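Local coordinates for carbohydrate binding protein, putative, cpb33A (Cellvibrio japonicus, PDB 5FJQ) that is a copper-dependent lytic polysaccharide monooxygenase important for efficient use of chitin, of which this chain is the catalytic AA10 domain, at residues S5-R10 against R90-T95; F105-T110 against S140-I145; P41-V46 against A65-L70. One frame throughout, in Å; residues are numbered along the deposited sequence.

Contacts 1 and 2 touch, with centres about 9 Å apart. Strand 88-96 lies between strands 2-6 and 139-146 in one antiparallel sheet. Contact 1 forms one edge of it, and contact 2 packs strand 139-146 onto strand 102-109 of the mixed sheet. Contact 3 lies apart, its centre about 17 Å from that of contact 1 and about 19 Å from that of contact 2. It is nested in the loop that contact 1 closes. It is also the nearest to the copper ion held by His1 and His100: the side chain of Ala45 is about 7 Å from the metal, against about 9 Å for Trp94 of contact 1 and about 10 Å for Phe105 of contact 2.

Contact 1. Residues S5-R10 against R90-T95; sequences SSPKSR and REFVWT
Ser5 and Ser6 pair with Val93 at the edge of a three-stranded antiparallel sheet. Ser6 and Val93 form a hydrogen-bonded pair. Ser5 N donates a hydrogen bond to Val93 O at 2.9 Å, and Val93 N returns a bond to Ser6 O at 2.8 Å. The second bond is the more bent, with 136° at its hydrogen. Ser6 O also takes a CA-H contact from Phe92 CA at 3.2 Å, so one carbonyl serves two neighbouring residues.

The Ser5 side chain leads across to Thr95. Its CB lies 3.4 Å from Thr95 OG1. With chi1 at 44°, OG sits between the backbone N and the carbonyl carbon, and it reaches Thr95 OG1 at 2.7 Å. Either hydroxyl could be the donor. The same OG passes 3.6 Å from Val93 CG1, and a bond from it to Val93 O would be weak.

The strand pairing ends at Pro7, which follows a cis peptide bond. Pro7 CD rests 3.3 Å from Phe92 CD2, and CG lies near CE2 of the same ring. CG also meets the end of Arg90, whose NH1 is bonded to Ser84 O. Ile175 and Thr83 also touch Pro7.

The chemistry changes along the contact. Backbone bonds set the register at Ser5 and Ser6, and the Ser5-Thr95 hydroxyl pair adds a side-chain bond. Beyond them, Pro7 contributes no N-H, and the contact passes to apolar packing against Phe92. This joins the N-terminal strand to strand 88-96, the middle strand of the sheet.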
ATOM      1  N   SER A   5       2.526   6.508  -5.839  1.00 20.86           N
ATOM      2  CA  SER A   5       1.819   7.338  -6.771  1.00 21.70           C
ATOM      3  C   SER A   5       1.692   6.649  -8.109  1.00 25.10           C
ATOM      4  O   SER A   5       0.779   6.977  -8.878  1.00 25.11           O
ATOM      5  CB  SER A   5       2.526   8.699  -6.860  1.00 23.16           C
ATOM      6  OG  SER A   5       3.952   8.552  -6.946  1.00 24.14           O
ATOM      7  N   SER A   6       2.555   5.641  -8.343  1.00 24.09           N
ATOM      8  CA  SER A   6       2.718   4.991  -9.666  1.00 25.89           C
ATOM      9  C   SER A   6       3.290   3.567  -9.473  1.00 24.14           C
ATOM     10  O   SER A   6       4.429   3.453  -9.021  1.00 23.25           O
ATOM     11  CB  SER A   6       3.637   5.865 -10.502  1.00 29.00           C
ATOM     12  OG  SER A   6       3.863   5.303 -11.746  1.00 36.55           O
ATOM     13  N   PRO A   7       2.455   2.502  -9.669  1.00 20.34           N
ATOM     14  CA  PRO A   7       1.024   2.499  -9.983  1.00 19.24           C
ATOM     15  C   PRO A   7       0.280   3.117  -8.792  1.00 19.44           C
ATOM     16  O   PRO A   7       0.745   3.005  -7.663  1.00 17.95           O
ATOM     17  CB  PRO A   7       0.707   1.013 -10.081  1.00 19.39           C
ATOM     18  CG  PRO A   7       2.007   0.400 -10.494  1.00 19.96           C
ATOM     19  CD  PRO A   7       2.916   1.117  -9.547  1.00 20.42           C
ATOM     20  N   LYS A   8      -0.809   3.816  -9.053  1.00 17.81           N
ATOM     21  CA  LYS A   8      -1.567   4.501  -7.986  1.00 16.78           C
ATOM     22  C   LYS A   8      -2.013   3.473  -6.962  1.00 17.22           C
ATOM     23  O   LYS A   8      -2.611   2.426  -7.308  1.00 17.55           O
ATOM     24  CB  LYS A   8      -2.751   5.235  -8.558  1.00 15.87           C
ATOM     25  CG  LYS A   8      -2.408   6.226  -9.651  1.00 16.03           C
ATOM     26  CD  LYS A   8      -3.674   6.867 -10.231  1.00 17.16           C
ATOM     27  CE  LYS A   8      -3.383   7.987 -11.255  1.00 18.24           C
ATOM     28  NZ  LYS A   8      -2.834   9.197 -10.529  1.00 21.69           N
ATOM     29  N   SER A   9      -1.710   3.760  -5.704  1.00 19.74           N
ATOM     30  CA  SER A   9      -2.098   2.908  -4.592  1.00 18.23           C
ATOM     31  C   SER A   9      -3.591   3.099  -4.462  1.00 19.74           C
ATOM     32  O   SER A   9      -4.169   4.007  -5.081  1.00 19.89           O
ATOM     33  CB  SER A   9      -1.456   3.346  -3.281  1.00 18.95           C
ATOM     34  OG  SER A   9      -1.944   4.644  -2.859  1.00 18.06           O
ATOM     35  N   ARG A  10      -4.187   2.202  -3.708  1.00 16.96           N
ATOM     36  CA  ARG A  10      -5.631   2.165  -3.478  1.00 16.03           C
ATOM     37  C   ARG A  10      -6.145   3.481  -2.846  1.00 16.46           C
ATOM     38  O   ARG A  10      -7.229   3.944  -3.235  1.00 15.84           O
ATOM     39  CB  ARG A  10      -5.966   0.998  -2.540  1.00 14.86           C
ATOM     40  CG  ARG A  10      -7.437   0.630  -2.586  1.00 15.04           C
ATOM     41  CD  ARG A  10      -7.705  -0.587  -1.767  1.00 17.20           C
ATOM     42  NE  ARG A  10      -7.182  -1.817  -2.325  1.00 15.41           N
ATOM     43  CZ  ARG A  10      -7.311  -2.977  -1.639  1.00 17.23           C
ATOM     44  NH1 ARG A  10      -7.929  -2.991  -0.447  1.00 13.69           N
ATOM     45  NH2 ARG A  10      -6.873  -4.118  -2.139  1.00 13.65           N
ATOM     46  N   ARG A  90       8.687  -3.735 -13.016  1.00 18.23           N
ATOM     47  CA  ARG A  90       7.717  -2.632 -13.039  1.00 18.84           C
ATOM     48  C   ARG A  90       8.224  -1.546 -12.072  1.00 20.24           C
ATOM     49  O   ARG A  90       8.572  -1.838 -10.955  1.00 16.98           O
ATOM     50  CB  ARG A  90       6.324  -3.166 -12.665  1.00 18.90           C
ATOM     51  CG  ARG A  90       5.197  -2.143 -12.723  1.00 21.03           C
ATOM     52  CD  ARG A  90       5.114  -1.565 -14.113  1.00 20.54           C
ATOM     53  NE  ARG A  90       4.070  -0.577 -14.083  1.00 24.66           N
ATOM     54  CZ  ARG A  90       2.909  -0.659 -14.729  1.00 22.45           C
ATOM     55  NH1 ARG A  90       2.628  -1.664 -15.598  1.00 24.03           N
ATOM     56  NH2 ARG A  90       2.052   0.324 -14.529  1.00 20.46           N
ATOM     57  N   GLU A  91       8.365  -0.303 -12.512  1.00 19.82           N
ATOM     58  CA  GLU A  91       8.644   0.773 -11.523  1.00 19.84           C
ATOM     59  C   GLU A  91       7.437   1.078 -10.584  1.00 18.45           C
ATOM     60  O   GLU A  91       6.271   1.191 -11.023  1.00 19.92           O
ATOM     61  CB  GLU A  91       9.100   2.112 -12.149  1.00 22.16           C
ATOM     62  CG  GLU A  91      10.152   1.978 -13.234  1.00 29.83           C
ATOM     63  CD  GLU A  91      11.019   3.213 -13.366  1.00 35.31           C
ATOM     64  OE1 GLU A  91      10.540   4.357 -13.120  1.00 33.55           O
ATOM     65  OE2 GLU A  91      12.210   3.024 -13.684  1.00 37.04           O
ATOM     66  N   PHE A  92       7.782   1.201  -9.315  1.00 15.74           N
ATOM     67  CA  PHE A  92       6.914   1.669  -8.224  1.00 15.03           C
ATOM     68  C   PHE A  92       7.535   2.908  -7.607  1.00 14.64           C
ATOM     69  O   PHE A  92       8.738   2.970  -7.317  1.00 14.61           O
ATOM     70  CB  PHE A  92       6.736   0.570  -7.167  1.00 13.85           C
ATOM     71  CG  PHE A  92       5.894  -0.586  -7.630  1.00 14.55           C
ATOM     72  CD1 PHE A  92       6.418  -1.567  -8.483  1.00 15.58           C
ATOM     73  CD2 PHE A  92       4.577  -0.660  -7.296  1.00 15.26           C
ATOM     74  CE1 PHE A  92       5.609  -2.610  -8.925  1.00 15.75           C
ATOM     75  CE2 PHE A  92       3.757  -1.699  -7.745  1.00 17.14           C
ATOM     76  CZ  PHE A  92       4.276  -2.669  -8.558  1.00 16.99           C
ATOM     77  N   VAL A  93       6.711   3.916  -7.423  1.00 13.31           N
ATOM     78  CA  VAL A  93       7.263   5.194  -7.091  1.00 14.45           C
ATOM     79  C   VAL A  93       6.532   5.657  -5.873  1.00 13.70           C
ATOM     80  O   VAL A  93       5.294   5.661  -5.901  1.00 11.47           O
ATOM     81  CB  VAL A  93       6.998   6.238  -8.225  1.00 13.42           C
ATOM     82  CG1 VAL A  93       7.370   7.634  -7.737  1.00 13.62           C
ATOM     83  CG2 VAL A  93       7.707   5.849  -9.555  1.00 16.56           C
ATOM     84  N   TRP A  94       7.302   6.086  -4.871  1.00 15.87           N
ATOM     85  CA  TRP A  94       6.728   6.669  -3.649  1.00 17.58           C
ATOM     86  C   TRP A  94       6.926   8.165  -3.794  1.00 18.43           C
ATOM     87  O   TRP A  94       8.044   8.621  -4.010  1.00 17.38           O
ATOM     88  CB  TRP A  94       7.424   6.197  -2.361  1.00 16.41           C
ATOM     89  CG  TRP A  94       7.007   4.845  -1.817  1.00 14.72           C
ATOM     90  CD1 TRP A  94       7.399   3.665  -2.292  1.00 14.33           C
ATOM     91  CD2 TRP A  94       6.238   4.563  -0.621  1.00 15.90           C
ATOM     92  NE1 TRP A  94       6.875   2.614  -1.570  1.00 13.04           N
ATOM     93  CE2 TRP A  94       6.176   3.136  -0.502  1.00 15.18           C
ATOM     94  CE3 TRP A  94       5.588   5.362   0.347  1.00 14.95           C
ATOM     95  CZ2 TRP A  94       5.503   2.501   0.523  1.00 13.94           C
ATOM     96  CZ3 TRP A  94       4.924   4.737   1.366  1.00 14.40           C
ATOM     97  CH2 TRP A  94       4.849   3.297   1.450  1.00 15.19           C
ATOM     98  N   THR A  95       5.835   8.911  -3.712  1.00 19.44           N
ATOM     99  CA  THR A  95       5.926  10.353  -3.619  1.00 21.67           C
ATOM    100  C   THR A  95       5.860  10.681  -2.139  1.00 21.68           C
ATOM    101  O   THR A  95       4.841  10.464  -1.475  1.00 22.34           O
ATOM    102  CB  THR A  95       4.794  11.043  -4.399  1.00 21.48           C
ATOM    103  OG1 THR A  95       4.982  10.716  -5.768  1.00 20.09           O
ATOM    104  CG2 THR A  95       4.895  12.554  -4.227  1.00 22.10           C
TER

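Contact 2. Residues F105-T110 against S140-I145; sequences FRYYIT and STHNVI
Tyr107 and His142 meet through a hydrogen bond between Tyr107 OH and His142 ND1, 2.8 Å long. Either atom could be the donor. ND1 lies at the edge of the tyrosine ring, near its plane. The two rings are steeply inclined, at 62°. Val144 CG2 sits over one face of Tyr107, 3.8 Å from the ring centroid and almost on the normal, a CH-pi contact. At chi1 176° Val144 sends CG1 anti to its backbone N, which leaves CG2 beside that N and over the ring.

Phe105 CB lies over one face of the His142 imidazole. The two ring planes are oblique, 36° apart, and their closest approach in the model is doubtful. Ser140 CB lies over a face of Phe105 at 4.1 Å from the centroid, a second CH-pi contact.

The next shell sets these groups in place. Trp159 stacks on Phe105, and Trp94 meets it at an angle. Glu137 and Asn96 bind Ser140 OG. Ile155 and Ser157 touch Tyr107 from strand 152-161.

The axes of the two strand segments come within 9.1 Å, as in a face-packed beta sandwich. Their aromatic cluster is buried. Pairing ND1 with the tyrosine hydroxyl gives two polar atoms a partner inside it and probably limits rotation of the imidazole.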
ATOM      1  N   PHE A 105      12.430   0.219   1.744  1.00 13.97           N
ATOM      2  CA  PHE A 105      11.074   0.082   1.167  1.00 13.93           C
ATOM      3  C   PHE A 105      10.962  -1.368   0.776  1.00 16.00           C
ATOM      4  O   PHE A 105      11.819  -1.894  -0.041  1.00 16.50           O
ATOM      5  CB  PHE A 105      10.846   0.970  -0.092  1.00 15.76           C
ATOM      6  CG  PHE A 105      10.826   2.469   0.209  1.00 16.12           C
ATOM      7  CD1 PHE A 105      12.016   3.186   0.328  1.00 16.55           C
ATOM      8  CD2 PHE A 105       9.620   3.136   0.464  1.00 15.25           C
ATOM      9  CE1 PHE A 105      12.033   4.572   0.626  1.00 16.94           C
ATOM     10  CE2 PHE A 105       9.630   4.505   0.761  1.00 14.83           C
ATOM     11  CZ  PHE A 105      10.828   5.215   0.876  1.00 15.91           C
ATOM     12  N   ARG A 106       9.885  -2.008   1.222  1.00 13.30           N
ATOM     13  CA  ARG A 106       9.628  -3.373   0.816  1.00 12.61           C
ATOM     14  C   ARG A 106       8.305  -3.548   0.103  1.00 11.81           C
ATOM     15  O   ARG A 106       7.300  -2.885   0.434  1.00 10.35           O
ATOM     16  CB  ARG A 106       9.615  -4.346   2.033  1.00 12.05           C
ATOM     17  CG  ARG A 106      10.990  -4.655   2.546  1.00 14.79           C
ATOM     18  CD  ARG A 106      10.897  -5.529   3.793  1.00 14.76           C
ATOM     19  NE  ARG A 106      12.265  -5.718   4.277  1.00 18.61           N
ATOM     20  CZ  ARG A 106      12.598  -6.154   5.497  1.00 19.83           C
ATOM     21  NH1 ARG A 106      11.663  -6.377   6.393  1.00 20.15           N
ATOM     22  NH2 ARG A 106      13.878  -6.272   5.850  1.00 20.67           N
ATOM     23  N   TYR A 107       8.332  -4.455  -0.880  1.00 11.72           N
ATOM     24  CA  TYR A 107       7.111  -4.868  -1.521  1.00 12.51           C
ATOM     25  C   TYR A 107       6.795  -6.330  -1.342  1.00 15.37           C
ATOM     26  O   TYR A 107       7.699  -7.217  -1.493  1.00 16.92           O
ATOM     27  CB  TYR A 107       7.159  -4.561  -3.014  1.00 11.68           C
ATOM     28  CG  TYR A 107       7.362  -3.087  -3.271  1.00 11.23           C
ATOM     29  CD1 TYR A 107       8.556  -2.462  -2.905  1.00 12.48           C
ATOM     30  CD2 TYR A 107       6.357  -2.322  -3.833  1.00 12.41           C
ATOM     31  CE1 TYR A 107       8.776  -1.107  -3.168  1.00 12.42           C
ATOM     32  CE2 TYR A 107       6.557  -0.966  -4.127  1.00 12.57           C
ATOM     33  CZ  TYR A 107       7.726  -0.369  -3.722  1.00 11.66           C
ATOM     34  OH  TYR A 107       7.889   0.933  -3.952  1.00 12.19           O
ATOM     35  N   TYR A 108       5.483  -6.572  -1.223  1.00 15.83           N
ATOM     36  CA  TYR A 108       4.918  -7.944  -1.100  1.00 16.69           C
ATOM     37  C   TYR A 108       3.826  -8.069  -2.116  1.00 18.79           C
ATOM     38  O   TYR A 108       3.348  -7.039  -2.677  1.00 18.05           O
ATOM     39  CB  TYR A 108       4.336  -8.191   0.306  1.00 15.92           C
ATOM     40  CG  TYR A 108       5.345  -8.017   1.383  1.00 15.65           C
ATOM     41  CD1 TYR A 108       5.813  -6.726   1.764  1.00 14.70           C
ATOM     42  CD2 TYR A 108       5.836  -9.146   2.072  1.00 14.04           C
ATOM     43  CE1 TYR A 108       6.777  -6.596   2.755  1.00 15.69           C
ATOM     44  CE2 TYR A 108       6.766  -9.002   3.054  1.00 15.59           C
ATOM     45  CZ  TYR A 108       7.215  -7.772   3.399  1.00 15.61           C
ATOM     46  OH  TYR A 108       8.141  -7.755   4.356  1.00 17.01           O
ATOM     47  N   ILE A 109       3.421  -9.312  -2.350  1.00 16.93           N
ATOM     48  CA  ILE A 109       2.324  -9.631  -3.277  1.00 17.73           C
ATOM     49  C   ILE A 109       1.552 -10.849  -2.789  1.00 18.36           C
ATOM     50  O   ILE A 109       2.117 -11.697  -2.074  1.00 17.79           O
ATOM     51  CB  ILE A 109       2.790  -9.825  -4.755  1.00 20.06           C
ATOM     52  CG1 ILE A 109       1.555  -9.845  -5.678  1.00 19.34           C
ATOM     53  CG2 ILE A 109       3.637 -11.106  -4.909  1.00 17.88           C
ATOM     54  CD1 ILE A 109       1.840  -9.639  -7.171  1.00 19.94           C
ATOM     55  N   THR A 110       0.239 -10.849  -3.088  1.00 16.15           N
ATOM     56  CA  THR A 110      -0.649 -11.979  -3.045  1.00 16.44           C
ATOM     57  C   THR A 110      -0.202 -13.170  -3.942  1.00 19.18           C
ATOM     58  O   THR A 110       0.517 -13.015  -4.953  1.00 20.40           O
ATOM     59  CB  THR A 110      -2.048 -11.512  -3.429  1.00 16.54           C
ATOM     60  OG1 THR A 110      -1.949 -10.566  -4.497  1.00 18.51           O
ATOM     61  CG2 THR A 110      -2.694 -10.735  -2.240  1.00 16.51           C
ATOM     62  N   SER A 140      10.979   8.184  -4.273  1.00 17.71           N
ATOM     63  CA  SER A 140      11.677   6.923  -4.011  1.00 17.07           C
ATOM     64  C   SER A 140      11.216   5.950  -5.070  1.00 16.49           C
ATOM     65  O   SER A 140      10.044   5.650  -5.171  1.00 17.01           O
ATOM     66  CB  SER A 140      11.326   6.402  -2.583  1.00 18.01           C
ATOM     67  OG  SER A 140      11.947   7.124  -1.579  1.00 17.24           O
ATOM     68  N   THR A 141      12.143   5.468  -5.891  1.00 16.54           N
ATOM     69  CA  THR A 141      11.773   4.613  -6.982  1.00 17.52           C
ATOM     70  C   THR A 141      12.371   3.217  -6.840  1.00 18.77           C
ATOM     71  O   THR A 141      13.569   3.042  -6.611  1.00 17.06           O
ATOM     72  CB  THR A 141      12.164   5.178  -8.399  1.00 18.10           C
ATOM     73  OG1 THR A 141      11.647   6.513  -8.515  1.00 17.32           O
ATOM     74  CG2 THR A 141      11.488   4.367  -9.380  1.00 17.05           C
ATOM     75  N   HIS A 142      11.499   2.225  -6.980  1.00 18.90           N
ATOM     76  CA  HIS A 142      11.911   0.851  -6.827  1.00 15.84           C
ATOM     77  C   HIS A 142      11.443   0.084  -8.063  1.00 16.44           C
ATOM     78  O   HIS A 142      10.284   0.055  -8.383  1.00 13.86           O
ATOM     79  CB  HIS A 142      11.300   0.343  -5.525  1.00 14.41           C
ATOM     80  CG  HIS A 142      11.550   1.269  -4.381  1.00 13.19           C
ATOM     81  ND1 HIS A 142      10.536   1.960  -3.743  1.00 13.51           N
ATOM     82  CD2 HIS A 142      12.701   1.664  -3.796  1.00 12.51           C
ATOM     83  CE1 HIS A 142      11.059   2.738  -2.809  1.00 12.97           C
ATOM     84  NE2 HIS A 142      12.366   2.553  -2.796  1.00 12.98           N
ATOM     85  N   ASN A 143      12.395  -0.482  -8.806  1.00 18.11           N
ATOM     86  CA  ASN A 143      12.024  -1.315  -9.899  1.00 19.75           C
ATOM     87  C   ASN A 143      11.765  -2.755  -9.485  1.00 21.44           C
ATOM     88  O   ASN A 143      12.714  -3.546  -9.506  1.00 22.08           O
ATOM     89  CB  ASN A 143      13.190  -1.387 -10.834  1.00 25.61           C
ATOM     90  CG  ASN A 143      12.922  -0.675 -12.128  1.00 33.33           C
ATOM     91  OD1 ASN A 143      12.572   0.532 -12.133  1.00 36.69           O
ATOM     92  ND2 ASN A 143      13.078  -1.409 -13.245  1.00 32.97           N
ATOM     93  N   VAL A 144      10.514  -3.100  -9.225  1.00 17.65           N
ATOM     94  CA  VAL A 144      10.144  -4.327  -8.467  1.00 17.31           C
ATOM     95  C   VAL A 144      10.015  -5.361  -9.522  1.00 18.50           C
ATOM     96  O   VAL A 144       9.479  -5.047 -10.610  1.00 17.28           O
ATOM     97  CB  VAL A 144       8.777  -4.131  -7.766  1.00 16.45           C
ATOM     98  CG1 VAL A 144       8.293  -5.400  -7.045  1.00 16.96           C
ATOM     99  CG2 VAL A 144       8.894  -2.971  -6.800  1.00 15.80           C
ATOM    100  N   ILE A 145      10.567  -6.564  -9.310  1.00 17.29           N
ATOM    101  CA  ILE A 145      10.354  -7.572 -10.324  1.00 19.43           C
ATOM    102  C   ILE A 145       9.059  -8.343  -9.974  1.00 19.40           C
ATOM    103  O   ILE A 145       8.985  -9.058  -8.947  1.00 18.85           O
ATOM    104  CB  ILE A 145      11.595  -8.499 -10.573  1.00 20.57           C
ATOM    105  CG1 ILE A 145      12.902  -7.725 -10.850  1.00 19.97           C
ATOM    106  CG2 ILE A 145      11.302  -9.620 -11.571  1.00 22.24           C
ATOM    107  CD1 ILE A 145      12.848  -6.543 -11.813  1.00 19.64           C
TER

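Contact 3. Residues P41-V46 against A65-L70; sequences PQEVAV and ANRANL
Val44 packs against Ala65 and Leu70 at the apolar centre. Its two methyls divide the work. With chi1 at 180°, CG1 is anti to the backbone N and touches Ala65 CB at 3.7 Å. CG2 turns to Leu70 CD1, and these carbons are tight at 3.5 Å. Val46 CG2 adds a looser contact with Ala65 CB, 4.1 Å away. Tyr172 of strand 169-178 also touches Val46 and Ala65, and Val11 of helix 10-17 touches Val44.

Arg67 forms the polar edge. Its chain bends at chi3 (68°), which lays the guanidinium across the backbone of Glu43 to Ala45. NH1 donates to Ala45 O at 3.1 Å. Ala45 O lies near the guanidinium plane, while NH1 is tilted 33° from the plane of that carbonyl. Glu43 O instead lies over the middle of one guanidinium face, 3.1 Å from Arg67 CZ, where no N-H points at it. Between the Glu43 carboxylate and Arg67 there is a long salt bridge, OE2 to NH2 at 3.7 Å.

Val44 centres an inverse gamma turn leading into strand 45-47. The arrangement is a loop-to-strand junction beside the copper site: the Glu43 side chain comes within about 4 Å of that of His1, which with His100 binds the copper in the histidine brace of lytic polysaccharide monooxygenases.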
ATOM      1  N   PRO A  41      -3.231  10.741   2.098  1.00 18.41           N
ATOM      2  CA  PRO A  41      -2.661   9.483   1.591  1.00 17.31           C
ATOM      3  C   PRO A  41      -1.216   9.198   2.049  1.00 18.19           C
ATOM      4  O   PRO A  41      -0.814   8.014   2.144  1.00 17.40           O
ATOM      5  CB  PRO A  41      -2.723   9.683   0.079  1.00 17.80           C
ATOM      6  CG  PRO A  41      -2.674  11.180  -0.113  1.00 16.43           C
ATOM      7  CD  PRO A  41      -3.618  11.635   0.997  1.00 17.50           C
ATOM      8  N   GLN A  42      -0.497  10.258   2.398  1.00 16.40           N
ATOM      9  CA  GLN A  42       0.914  10.228   2.842  1.00 18.12           C
ATOM     10  C   GLN A  42       1.112   9.769   4.310  1.00 19.91           C
ATOM     11  O   GLN A  42       2.251   9.590   4.791  1.00 21.34           O
ATOM     12  CB  GLN A  42       1.547  11.615   2.627  1.00 16.96           C
ATOM     13  CG  GLN A  42       1.084  12.698   3.596  1.00 18.46           C
ATOM     14  CD  GLN A  42      -0.223  13.402   3.154  1.00 19.16           C
ATOM     15  OE1 GLN A  42      -1.008  12.882   2.323  1.00 17.70           O
ATOM     16  NE2 GLN A  42      -0.443  14.611   3.682  1.00 19.91           N
ATOM     17  N   GLU A  43      -0.021   9.596   4.997  1.00 21.08           N
ATOM     18  CA  GLU A  43      -0.099   9.364   6.390  1.00 20.60           C
ATOM     19  C   GLU A  43      -0.697   8.005   6.771  1.00 18.25           C
ATOM     20  O   GLU A  43      -1.386   7.905   7.786  1.00 19.90           O
ATOM     21  CB  GLU A  43      -1.054  10.397   6.878  1.00 24.52           C
ATOM     22  CG  GLU A  43      -0.781  10.933   8.208  1.00 28.91           C
ATOM     23  CD  GLU A  43      -1.383  12.310   8.296  1.00 36.07           C
ATOM     24  OE1 GLU A  43      -0.764  13.251   7.714  1.00 43.30           O
ATOM     25  OE2 GLU A  43      -2.481  12.425   8.878  1.00 32.75           O
ATOM     26  N   VAL A  44      -0.512   6.976   5.969  1.00 16.69           N
ATOM     27  CA  VAL A  44      -1.059   5.690   6.351  1.00 17.08           C
ATOM     28  C   VAL A  44       0.072   5.118   7.182  1.00 17.30           C
ATOM     29  O   VAL A  44       0.926   4.349   6.687  1.00 19.07           O
ATOM     30  CB  VAL A  44      -1.501   4.837   5.106  1.00 13.84           C
ATOM     31  CG1 VAL A  44      -2.059   3.498   5.490  1.00 14.24           C
ATOM     32  CG2 VAL A  44      -2.522   5.561   4.236  1.00 13.93           C
ATOM     33  N   ALA A  45       0.097   5.522   8.459  1.00 17.97           N
ATOM     34  CA  ALA A  45       1.352   5.552   9.248  1.00 17.53           C
ATOM     35  C   ALA A  45       1.197   4.858  10.567  1.00 15.85           C
ATOM     36  O   ALA A  45       0.120   4.894  11.146  1.00 18.75           O
ATOM     37  CB  ALA A  45       1.820   6.990   9.498  1.00 15.86           C
ATOM     38  N   VAL A  46       2.275   4.282  11.077  1.00 16.06           N
ATOM     39  CA  VAL A  46       2.265   3.738  12.448  1.00 14.39           C
ATOM     40  C   VAL A  46       3.497   4.246  13.144  1.00 14.90           C
ATOM     41  O   VAL A  46       4.601   3.982  12.692  1.00 15.09           O
ATOM     42  CB  VAL A  46       2.211   2.200  12.482  1.00 14.17           C
ATOM     43  CG1 VAL A  46       2.307   1.669  13.883  1.00 14.83           C
ATOM     44  CG2 VAL A  46       0.900   1.645  11.927  1.00 14.91           C
ATOM     45  N   ALA A  65      -3.540   0.572   7.719  1.00 19.40           N
ATOM     46  CA  ALA A  65      -2.567   0.555   8.818  1.00 20.57           C
ATOM     47  C   ALA A  65      -3.344   0.690  10.154  1.00 19.32           C
ATOM     48  O   ALA A  65      -2.873   1.310  11.070  1.00 19.80           O
ATOM     49  CB  ALA A  65      -1.565   1.681   8.645  1.00 21.25           C
ATOM     50  N   ASN A  66      -4.573   0.159  10.180  1.00 19.12           N
ATOM     51  CA  ASN A  66      -5.471   0.151  11.350  1.00 18.61           C
ATOM     52  C   ASN A  66      -5.984   1.535  11.769  1.00 19.29           C
ATOM     53  O   ASN A  66      -6.403   1.754  12.930  1.00 16.90           O
ATOM     54  CB  ASN A  66      -4.839  -0.605  12.536  1.00 20.47           C
ATOM     55  CG  ASN A  66      -5.871  -1.091  13.551  1.00 22.09           C
ATOM     56  OD1 ASN A  66      -7.016  -1.420  13.206  1.00 22.83           O
ATOM     57  ND2 ASN A  66      -5.444  -1.201  14.808  1.00 23.25           N
ATOM     58  N   ARG A  67      -6.010   2.460  10.803  1.00 15.82           N
ATOM     59  CA  ARG A  67      -6.557   3.770  11.032  1.00 17.75           C
ATOM     60  C   ARG A  67      -8.006   3.823  10.582  1.00 17.18           C
ATOM     61  O   ARG A  67      -8.284   3.478   9.452  1.00 16.20           O
ATOM     62  CB  ARG A  67      -5.722   4.782  10.262  1.00 16.29           C
ATOM     63  CG  ARG A  67      -4.285   4.737  10.798  1.00 17.32           C
ATOM     64  CD  ARG A  67      -3.278   5.412   9.949  1.00 16.77           C
ATOM     65  NE  ARG A  67      -3.523   6.843   9.952  1.00 18.71           N
ATOM     66  CZ  ARG A  67      -2.742   7.779  10.520  1.00 19.77           C
ATOM     67  NH1 ARG A  67      -1.599   7.482  11.152  1.00 20.01           N
ATOM     68  NH2 ARG A  67      -3.080   9.065  10.402  1.00 20.14           N
ATOM     69  N   ALA A  68      -8.927   4.257  11.451  1.00 15.02           N
ATOM     70  CA  ALA A  68     -10.339   4.078  11.138  1.00 16.19           C
ATOM     71  C   ALA A  68     -10.841   4.866   9.906  1.00 15.64           C
ATOM     72  O   ALA A  68     -11.748   4.428   9.158  1.00 16.91           O
ATOM     73  CB  ALA A  68     -11.196   4.362  12.396  1.00 14.44           C
ATOM     74  N   ASN A  69     -10.328   6.071   9.742  1.00 16.22           N
ATOM     75  CA  ASN A  69     -10.711   6.918   8.614  1.00 15.88           C
ATOM     76  C   ASN A  69     -10.185   6.347   7.222  1.00 15.84           C
ATOM     77  O   ASN A  69     -10.315   7.001   6.190  1.00 15.50           O
ATOM     78  CB  ASN A  69     -10.274   8.396   8.878  1.00 15.39           C
ATOM     79  CG  ASN A  69      -8.751   8.622   8.820  1.00 16.99           C
ATOM     80  OD1 ASN A  69      -7.985   7.794   8.283  1.00 18.39           O
ATOM     81  ND2 ASN A  69      -8.315   9.825   9.229  1.00 15.48           N
ATOM     82  N   LEU A  70      -9.629   5.133   7.231  1.00 16.53           N
ATOM     83  CA  LEU A  70      -9.243   4.409   6.015  1.00 16.69           C
ATOM     84  C   LEU A  70      -9.748   2.953   6.024  1.00 17.97           C
ATOM     85  O   LEU A  70      -9.371   2.154   5.175  1.00 17.88           O
ATOM     86  CB  LEU A  70      -7.731   4.367   5.851  1.00 16.47           C
ATOM     87  CG  LEU A  70      -7.006   5.704   5.715  1.00 16.96           C
ATOM     88  CD1 LEU A  70      -5.531   5.500   5.979  1.00 15.60           C
ATOM     89  CD2 LEU A  70      -7.250   6.397   4.339  1.00 17.87           C
TER